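Local coordinates for protein Rho guanine nucleotide exchange factor 12 (Homo sapiens, PDB 1TXD) that acts as a guanine nucleotide exchange factor for the small GTPase RhoA, through the DH and PH domains that make up this fragment, at residues Ile75-Leu78 with His79-Leu82; Gly113-Lys116 with Leu117-Ala121. The protein carries 1 engineered substitution. All blocks are in the same frame, centred on the assembly; numbering follows the deposited sequence.

In the fold
Both contacts lie in the DH domain, the helical bundle that precedes the PH domain in this fragment. Each is local, two successive pieces of one helix, and neither closes a long loop. Following the chain, contact 1 comes first, in helix 72-90. Contact 2 follows in helix 112-126, after helix 102-109. They are in series and do not nest or cross. Their centres are about 11 Å apart and they touch: Leu78 CD1 is 3.6 Å from Leu117 CA, and Ile75 CG2 packs on the backbone of Ala120. Contact 1 also meets helices 20-57 and 169-186. Contact 2 meets the long helix 191-230.

Contact 1 (Ile75-Leu78 with His79-Leu82); sequences ILQL and HIGL
Ile75-Leu78 runs straight into His79-Leu82 as successive turns of helix 72-90. Four i to i+4 backbone hydrogen bonds join them. His79 N bonds to Ile75 O, Ile80 N to Leu76 O, and Gly81 N to Gln77 O. The last, Leu82 N to Leu78 O at 2.9 Å, is the most bent, with an N-H...O angle of 150°. Leu78 lays one methyl over the imidazole of the next residue. Its CD2 sits 3.9 Å from the centroid of the His79 ring, 8° off the normal, in a CH-pi contact. Leu78 CG lies anti to the backbone N (chi1 -177°), beside its own carbonyl carbon, which sets CG beside the following peptide and lets CD2 reach the ring. The ring edge also meets the backbone: His79 CD2 is 3.2 Å from Ile75 O. This helix belongs to the DH helical bundle, and His79 is buried in it. There ND1 is hydrogen-bonded to Glu36 of helix 20-57 and NE2 to Gln170 of helix 169-186. The ring thus ties helix 72-90 to two others. A leucine in its place would probably leave Glu36 and Gln170 without this buried polar partner. On another side of the helix, Leu76 CD1 meets Ile80 CD1 at 3.7 Å. Gln77 lies alongside Ile80, its OE1 4.0 Å from the same CD1 methyl. Ile80 also touches Val40 of helix 20-57.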
loop_
_atom_site.group_PDB
_atom_site.type_symbol
_atom_site.label_atom_id
_atom_site.label_comp_id
_atom_site.label_asym_id
_atom_site.label_seq_id
_atom_site.Cartn_x
_atom_site.Cartn_y
_atom_site.Cartn_z
ATOM N N ILE A 75 10.474 9.869 7.101
ATOM C CA ILE A 75 9.837 10.549 5.954
ATOM C C ILE A 75 9.734 12.026 6.307
ATOM O O ILE A 75 9.900 12.893 5.467
ATOM C CB ILE A 75 8.489 9.975 5.468
ATOM C CG1 ILE A 75 7.553 9.730 6.594
ATOM C CG2 ILE A 75 8.661 8.621 4.618
ATOM C CD1 ILE A 75 6.163 9.832 6.135
ATOM N N LEU A 76 9.500 12.311 7.565
ATOM C CA LEU A 76 9.601 13.674 8.036
ATOM C C LEU A 76 10.932 14.350 7.727
ATOM O O LEU A 76 10.905 15.430 7.126
ATOM C CB LEU A 76 9.248 13.816 9.498
ATOM C CG LEU A 76 9.365 15.191 10.149
ATOM C CD1 LEU A 76 8.429 16.232 9.532
ATOM C CD2 LEU A 76 9.088 15.080 11.643
ATOM N N GLN A 77 12.057 13.799 8.214
ATOM C CA GLN A 77 13.405 14.406 8.019
ATOM C C GLN A 77 13.731 14.482 6.503
ATOM O O GLN A 77 14.274 15.429 6.044
ATOM C CB GLN A 77 14.491 13.610 8.765
ATOM C CG GLN A 77 14.944 14.149 10.170
ATOM C CD GLN A 77 14.391 15.554 10.534
ATOM O OE1 GLN A 77 14.856 16.570 9.993
ATOM N NE2 GLN A 77 13.395 15.599 11.422
ATOM N N LEU A 78 13.305 13.501 5.728
ATOM C CA LEU A 78 13.522 13.500 4.311
ATOM C C LEU A 78 12.895 14.701 3.581
ATOM O O LEU A 78 13.586 15.444 2.842
ATOM C CB LEU A 78 13.018 12.188 3.725
ATOM C CG LEU A 78 13.237 11.980 2.240
ATOM C CD1 LEU A 78 13.215 10.560 1.897
ATOM C CD2 LEU A 78 12.230 12.737 1.411
ATOM N N HIS A 79 11.626 14.939 3.862
ATOM C CA HIS A 79 10.852 16.029 3.271
ATOM C C HIS A 79 11.244 17.403 3.829
ATOM O O HIS A 79 11.290 18.386 3.049
ATOM C CB HIS A 79 9.371 15.742 3.391
ATOM C CG HIS A 79 8.891 14.690 2.440
ATOM N ND1 HIS A 79 8.678 14.925 1.098
ATOM C CD2 HIS A 79 8.561 13.392 2.645
ATOM C CE1 HIS A 79 8.275 13.817 0.511
ATOM N NE2 HIS A 79 8.172 12.873 1.434
ATOM N N ILE A 80 11.615 17.498 5.100
ATOM C CA ILE A 80 12.271 18.733 5.561
ATOM C C ILE A 80 13.613 19.007 4.792
ATOM O O ILE A 80 13.846 20.139 4.357
ATOM C CB ILE A 80 12.541 18.690 7.050
ATOM C CG1 ILE A 80 11.254 18.830 7.847
ATOM C CG2 ILE A 80 13.551 19.819 7.506
ATOM C CD1 ILE A 80 11.392 18.410 9.300
ATOM N N GLY A 81 14.490 18.000 4.634
ATOM C CA GLY A 81 15.734 18.201 3.902
ATOM C C GLY A 81 15.486 18.612 2.453
ATOM O O GLY A 81 16.146 19.451 1.929
ATOM N N LEU A 82 14.490 18.003 1.825
ATOM C CA LEU A 82 14.167 18.279 0.456
ATOM C C LEU A 82 13.647 19.711 0.324
ATOM O O LEU A 82 14.043 20.455 -0.599
ATOM C CB LEU A 82 13.104 17.273 -0.026
ATOM C CG LEU A 82 12.574 17.438 -1.449
ATOM C CD1 LEU A 82 13.727 17.753 -2.507
ATOM C CD2 LEU A 82 11.783 16.174 -1.818
#

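Contact 2 (Gly113-Lys116 with Leu117-Ala121); sequences GEEK and LKHAA
Lys118 lies across the side chain of Glu114, one turn earlier in helix 112-126. The two chains touch through their aliphatic parts, with Glu114 CG 4.1 Å from Lys118 CD. Their charged ends are near each other but do not form a salt bridge: Glu114 OE2 is 4.1 Å from Lys118 NZ. Glu115 also comes close to this lysine, with OE1 4.5 Å from Lys118 NZ. Both glutamates therefore lie near one ammonium group. Glu115 runs side by side with His119, and its OE1 is 3.7 Å from His119 NE2. The carboxylate and ring planes are turned 34° apart. His119 CG is anti to its carbonyl carbon (chi1 -72°), beside the backbone N, which sets the ring beside the preceding turn, with CD2 3.1 Å from Glu115 O.

The helix backbone sets these residues one turn apart. Lys118 N bonds to Glu114 O at 2.8 Å, nearly straight at 170°. Leu117 N to Gly113 O, His119 N to Glu115 O and Ala120 N to Lys116 O complete the i to i+4 ladder of an alpha helix.

Further out, helix 191-230 of the DH bundle meets this face. Glu114 OE1 makes a weak hydrogen bond to His203 ND1, and Lys118 forms a cation-pi contact with Phe210, whose ring also meets that of His119. Ala121 is buried and touches Val211 of the same helix. The two nearby carboxylates probably stabilise the lysine charge electrostatically, while the ring of Phe210 adds its cation-pi attraction.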
loop_
_atom_site.group_PDB
_atom_site.type_symbol
_atom_site.label_atom_id
_atom_site.label_comp_id
_atom_site.label_asym_id
_atom_site.label_seq_id
_atom_site.Cartn_x
_atom_site.Cartn_y
_atom_site.Cartn_z
ATOM N N GLY A 113 19.405 10.058 -3.945
ATOM C CA GLY A 113 18.173 10.745 -3.636
ATOM C C GLY A 113 16.963 9.893 -3.945
ATOM O O GLY A 113 16.072 9.801 -3.105
ATOM N N GLU A 114 16.951 9.248 -5.114
ATOM C CA GLU A 114 15.946 8.232 -5.455
ATOM C C GLU A 114 15.911 7.063 -4.456
ATOM O O GLU A 114 14.841 6.699 -3.963
ATOM C CB GLU A 114 16.159 7.712 -6.877
ATOM C CG GLU A 114 15.334 6.480 -7.164
ATOM C CD GLU A 114 15.353 6.062 -8.615
ATOM O OE1 GLU A 114 16.185 6.546 -9.351
ATOM O OE2 GLU A 114 14.520 5.233 -9.013
ATOM N N GLU A 115 17.067 6.478 -4.122
ATOM C CA GLU A 115 17.091 5.321 -3.204
ATOM C C GLU A 115 16.553 5.676 -1.827
ATOM O O GLU A 115 15.832 4.911 -1.228
ATOM C CB GLU A 115 18.511 4.742 -3.050
ATOM C CG GLU A 115 19.178 4.367 -4.367
ATOM C CD GLU A 115 18.685 3.039 -4.914
ATOM O OE1 GLU A 115 18.018 2.273 -4.177
ATOM O OE2 GLU A 115 18.983 2.748 -6.085
ATOM N N LYS A 116 16.939 6.818 -1.305
ATOM C CA LYS A 116 16.492 7.214 -0.011
ATOM C C LYS A 116 14.944 7.435 -0.016
ATOM O O LYS A 116 14.292 6.941 0.843
ATOM C CB LYS A 116 17.244 8.451 0.449
ATOM C CG LYS A 116 16.727 8.987 1.768
ATOM C CD LYS A 116 17.671 10.069 2.350
ATOM C CE LYS A 116 17.381 10.367 3.840
ATOM N NZ LYS A 116 18.362 9.633 4.782
ATOM N N LEU A 117 14.394 8.132 -1.006
ATOM C CA LEU A 117 12.979 8.426 -1.050
ATOM C C LEU A 117 12.190 7.191 -1.294
ATOM O O LEU A 117 11.258 6.971 -0.574
ATOM C CB LEU A 117 12.635 9.510 -2.110
ATOM C CG LEU A 117 11.197 9.878 -2.406
ATOM C CD1 LEU A 117 10.519 10.230 -1.125
ATOM C CD2 LEU A 117 11.087 11.052 -3.431
ATOM N N LYS A 118 12.571 6.369 -2.273
ATOM C CA LYS A 118 11.776 5.195 -2.585
ATOM C C LYS A 118 11.774 4.214 -1.407
ATOM O O LYS A 118 10.732 3.754 -1.028
ATOM C CB LYS A 118 12.169 4.545 -3.923
ATOM C CG LYS A 118 13.148 3.392 -3.926
ATOM C CD LYS A 118 13.725 3.197 -5.353
ATOM C CE LYS A 118 14.196 1.770 -5.669
ATOM N NZ LYS A 118 14.633 1.623 -7.097
ATOM N N HIS A 119 12.913 3.971 -0.755
ATOM C CA HIS A 119 12.883 3.067 0.424
ATOM C C HIS A 119 12.147 3.594 1.617
ATOM O O HIS A 119 11.475 2.865 2.310
ATOM C CB HIS A 119 14.267 2.614 0.822
ATOM C CG HIS A 119 14.841 1.632 -0.140
ATOM N ND1 HIS A 119 14.923 0.298 0.127
ATOM C CD2 HIS A 119 15.409 1.802 -1.349
ATOM C CE1 HIS A 119 15.504 -0.325 -0.886
ATOM N NE2 HIS A 119 15.810 0.571 -1.787
ATOM N N ALA A 120 12.198 4.890 1.828
ATOM C CA ALA A 120 11.554 5.420 3.015
ATOM C C ALA A 120 10.056 5.463 2.770
ATOM O O ALA A 120 9.263 5.010 3.606
ATOM C CB ALA A 120 12.078 6.769 3.366
ATOM N N ALA A 121 9.659 5.981 1.624
ATOM C CA ALA A 121 8.242 6.012 1.307
ATOM C C ALA A 121 7.641 4.604 1.186
ATOM O O ALA A 121 6.416 4.402 1.408
ATOM C CB ALA A 121 7.982 6.777 0.006
#